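Local atomic coordinates of histidinol-phosphatase (Listeria monocytogenes serotype 4b str. H7858, PDB entry 6NLR), a protein that probably hydrolyses L-histidinol phosphate to histidinol and phosphate in histidine biosynthesis, using a trinuclear metal centre of the PHP family. Residues 2-7 / 253-258. Sequence-based numbering, arbitrary orientation.
Sequences KRDGHT and FVYGSD. With CO (cobalt (II) ion), chain F.
His6 and Asp258 meet at a cobalt ion where the first and last strands of a PHP-family, TIM-barrel-like fold come together. Strands 3-7 and 253-256 run at 65° to one another and close the barrel, their C-terminal ends leading into the trinuclear metal site.

His6 NE2 and Asp258 OD1 each hold the cobalt, the nitrogen at 2.1 Å; the two side chains lie side by side and point the same way, with CG of Asp258 over one face of the imidazole. His8 and Glu93 add further protein ligands. A water on the metal also donates to Asp258 OD2, and Asn224 is a further polar partner of the Asp258 side chain. Asp258 lies near a bound sulfate, consistent with a place for the substrate phosphate.

Direct backbone bonding is sparse. Gly5 N donates to Tyr255 O at 2.8 Å, while Asp258 N gives His6 O a weak, bent bond. Farther back, a water accepts from Tyr255 N and bonds weakly to Arg3 O.

Side-chain packing flanks this network. Val254 CG1 lies over one face of the Arg3 guanidinium, whose NH2 forms a salt bridge with Asp117. The Tyr255 ring presents its CD2 edge to Arg3 O and passes CE2 3.7 Å from Asp4 CG, the ring and carboxylate planes 55° apart.

Asp4 supplies the rest of the polar link. A chi1 of -171° sets its CG opposite the backbone N and carries the carboxylate to the turn after strand 253-256. OD1 takes Ser257 N at 3.1 Å and His6 N at 3.0 Å from opposite faces of its plane, the second bond forming an Asx turn. On the other carboxylate oxygen, Ser257 OG donates to Asp4 OD2 at a very short 2.5 Å.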
ATOM      1  N   LYS A   2      14.073  13.487  -6.019  1.00 41.95           N
ATOM      2  CA  LYS A   2      12.629  13.460  -6.146  1.00 38.00           C
ATOM      3  C   LYS A   2      12.164  12.065  -6.570  1.00 33.20           C
ATOM      4  O   LYS A   2      12.261  11.714  -7.749  1.00 30.08           O
ATOM      5  CB  LYS A   2      12.164  14.560  -7.097  1.00 39.84           C
ATOM      6  CG  LYS A   2      10.676  14.821  -7.016  1.00 41.14           C
ATOM      7  CD  LYS A   2      10.235  16.180  -7.538  1.00 42.55           C
ATOM      8  CE  LYS A   2       8.737  16.175  -7.751  1.00 42.62           C
ATOM      9  NZ  LYS A   2       8.227  17.500  -8.163  1.00 43.59           N
ATOM     10  N   ARG A   3      11.609  11.317  -5.624  1.00 29.12           N
ATOM     11  CA  ARG A   3      11.339   9.877  -5.781  1.00 25.54           C
ATOM     12  C   ARG A   3       9.861   9.597  -5.505  1.00 25.46           C
ATOM     13  O   ARG A   3       9.337  10.072  -4.473  1.00 25.50           O
ATOM     14  CB  ARG A   3      12.243   9.114  -4.816  1.00 25.55           C
ATOM     15  CG  ARG A   3      12.001   7.620  -4.805  1.00 26.09           C
ATOM     16  CD  ARG A   3      13.011   6.874  -3.950  1.00 28.11           C
ATOM     17  NE  ARG A   3      12.661   5.458  -3.966  1.00 26.94           N
ATOM     18  CZ  ARG A   3      13.047   4.565  -3.062  1.00 28.92           C
ATOM     19  NH1 ARG A   3      13.837   4.917  -2.059  1.00 28.29           N
ATOM     20  NH2 ARG A   3      12.642   3.310  -3.171  1.00 30.44           N
ATOM     21  N   ASP A   4       9.234   8.801  -6.366  1.00 23.37           N
ATOM     22  CA  ASP A   4       7.909   8.189  -6.102  1.00 24.11           C
ATOM     23  C   ASP A   4       8.149   6.690  -5.902  1.00 25.01           C
ATOM     24  O   ASP A   4       8.666   6.028  -6.827  1.00 25.33           O
ATOM     25  CB  ASP A   4       6.904   8.550  -7.203  1.00 23.49           C
ATOM     26  CG  ASP A   4       5.469   8.140  -6.884  1.00 23.27           C
ATOM     27  OD1 ASP A   4       5.258   7.354  -5.904  1.00 21.67           O
ATOM     28  OD2 ASP A   4       4.549   8.591  -7.632  1.00 23.04           O
ATOM     29  N   GLY A   5       7.808   6.182  -4.720  1.00 22.52           N
ATOM     30  CA  GLY A   5       8.035   4.775  -4.360  1.00 22.26           C
ATOM     31  C   GLY A   5       6.802   3.923  -4.559  1.00 21.57           C
ATOM     32  O   GLY A   5       6.871   2.735  -4.177  1.00 25.44           O
ATOM     33  N   HIS A   6       5.710   4.442  -5.139  1.00 21.70           N
ATOM     34  CA  HIS A   6       4.427   3.685  -5.164  1.00 21.23           C
ATOM     35  C   HIS A   6       3.543   4.091  -6.356  1.00 22.41           C
ATOM     36  O   HIS A   6       2.741   5.049  -6.237  1.00 22.06           O
ATOM     37  CB  HIS A   6       3.756   3.836  -3.795  1.00 22.20           C
ATOM     38  CG  HIS A   6       2.641   2.881  -3.541  1.00 22.79           C
ATOM     39  ND1 HIS A   6       2.208   2.602  -2.261  1.00 23.54           N
ATOM     40  CD2 HIS A   6       1.839   2.191  -4.376  1.00 21.38           C
ATOM     41  CE1 HIS A   6       1.190   1.764  -2.323  1.00 25.56           C
ATOM     42  NE2 HIS A   6       0.944   1.493  -3.609  1.00 24.13           N
ATOM     43  N   THR A   7       3.629   3.347  -7.462  1.00 21.17           N
ATOM     44  CA  THR A   7       2.772   3.574  -8.662  1.00 21.93           C
ATOM     45  C   THR A   7       2.278   2.244  -9.227  1.00 21.99           C
ATOM     46  O   THR A   7       2.928   1.186  -8.993  1.00 23.43           O
ATOM     47  CB  THR A   7       3.503   4.366  -9.751  1.00 24.50           C
ATOM     48  OG1 THR A   7       4.466   3.513 -10.383  1.00 21.77           O
ATOM     49  CG2 THR A   7       4.166   5.601  -9.188  1.00 24.44           C
ATOM     50  N   PHE A 253      11.069   7.668   5.303  1.00 26.01           N
ATOM     51  CA  PHE A 253       9.827   7.737   4.494  1.00 28.22           C
ATOM     52  C   PHE A 253      10.218   7.842   3.025  1.00 27.89           C
ATOM     53  O   PHE A 253      11.180   8.509   2.723  1.00 28.17           O
ATOM     54  CB  PHE A 253       8.980   8.941   4.908  1.00 26.13           C
ATOM     55  CG  PHE A 253       8.176   8.731   6.163  1.00 27.74           C
ATOM     56  CD1 PHE A 253       6.988   8.012   6.125  1.00 29.70           C
ATOM     57  CD2 PHE A 253       8.619   9.232   7.379  1.00 29.63           C
ATOM     58  CE1 PHE A 253       6.256   7.822   7.282  1.00 28.13           C
ATOM     59  CE2 PHE A 253       7.874   9.058   8.526  1.00 31.30           C
ATOM     60  CZ  PHE A 253       6.691   8.355   8.476  1.00 31.73           C
ATOM     61  N   VAL A 254       9.474   7.155   2.163  1.00 27.78           N
ATOM     62  CA  VAL A 254       9.509   7.360   0.694  1.00 25.55           C
ATOM     63  C   VAL A 254       8.117   7.831   0.267  1.00 22.31           C
ATOM     64  O   VAL A 254       7.142   7.102   0.531  1.00 20.55           O
ATOM     65  CB  VAL A 254       9.912   6.064  -0.032  1.00 23.52           C
ATOM     66  CG1 VAL A 254      10.018   6.286  -1.535  1.00 23.44           C
ATOM     67  CG2 VAL A 254      11.195   5.475   0.545  1.00 27.58           C
ATOM     68  N   TYR A 255       8.046   9.004  -0.353  1.00 21.91           N
ATOM     69  CA  TYR A 255       6.819   9.534  -1.002  1.00 22.28           C
ATOM     70  C   TYR A 255       6.229   8.462  -1.910  1.00 21.31           C
ATOM     71  O   TYR A 255       6.982   7.884  -2.694  1.00 23.50           O
ATOM     72  CB  TYR A 255       7.113  10.776  -1.831  1.00 23.21           C
ATOM     73  CG  TYR A 255       6.000  11.168  -2.780  1.00 23.68           C
ATOM     74  CD1 TYR A 255       4.859  11.805  -2.322  1.00 22.80           C
ATOM     75  CD2 TYR A 255       6.081  10.894  -4.137  1.00 21.79           C
ATOM     76  CE1 TYR A 255       3.843  12.181  -3.188  1.00 23.98           C
ATOM     77  CE2 TYR A 255       5.084  11.276  -5.026  1.00 23.42           C
ATOM     78  CZ  TYR A 255       3.963  11.942  -4.547  1.00 23.05           C
ATOM     79  OH  TYR A 255       2.963  12.307  -5.395  1.00 23.72           O
ATOM     80  N   GLY A 256       4.932   8.218  -1.788  1.00 20.99           N
ATOM     81  CA  GLY A 256       4.162   7.304  -2.653  1.00 22.36           C
ATOM     82  C   GLY A 256       2.862   7.965  -3.078  1.00 23.67           C
ATOM     83  O   GLY A 256       2.037   8.237  -2.177  1.00 23.13           O
ATOM     84  N   SER A 257       2.700   8.236  -4.383  1.00 23.62           N
ATOM     85  CA  SER A 257       1.475   8.816  -4.993  1.00 22.43           C
ATOM     86  C   SER A 257       0.351   7.775  -5.006  1.00 22.90           C
ATOM     87  O   SER A 257      -0.816   8.161  -5.071  1.00 20.51           O
ATOM     88  CB  SER A 257       1.757   9.289  -6.405  1.00 24.71           C
ATOM     89  OG  SER A 257       2.126   8.194  -7.259  1.00 23.74           O
ATOM     90  N   ASP A 258       0.695   6.492  -4.993  1.00 21.15           N
ATOM     91  CA  ASP A 258      -0.264   5.391  -5.260  1.00 22.83           C
ATOM     92  C   ASP A 258      -0.992   5.651  -6.592  1.00 22.56           C
ATOM     93  O   ASP A 258      -2.210   5.411  -6.662  1.00 23.02           O
ATOM     94  CB  ASP A 258      -1.228   5.220  -4.091  1.00 21.50           C
ATOM     95  CG  ASP A 258      -1.484   3.765  -3.760  1.00 22.81           C
ATOM     96  OD1 ASP A 258      -1.357   2.935  -4.670  1.00 20.60           O
ATOM     97  OD2 ASP A 258      -1.756   3.478  -2.586  1.00 25.74           O
TER
HETATM   98 CO    CO F 303      -0.979   0.797  -4.206  1.00 22.38          CO
HETATM   99  O   HOH W   1      10.574  10.360  -1.349  1.00 30.49           O
HETATM  100  O   HOH W   2      -1.884   0.870  -2.195  1.00 18.48           O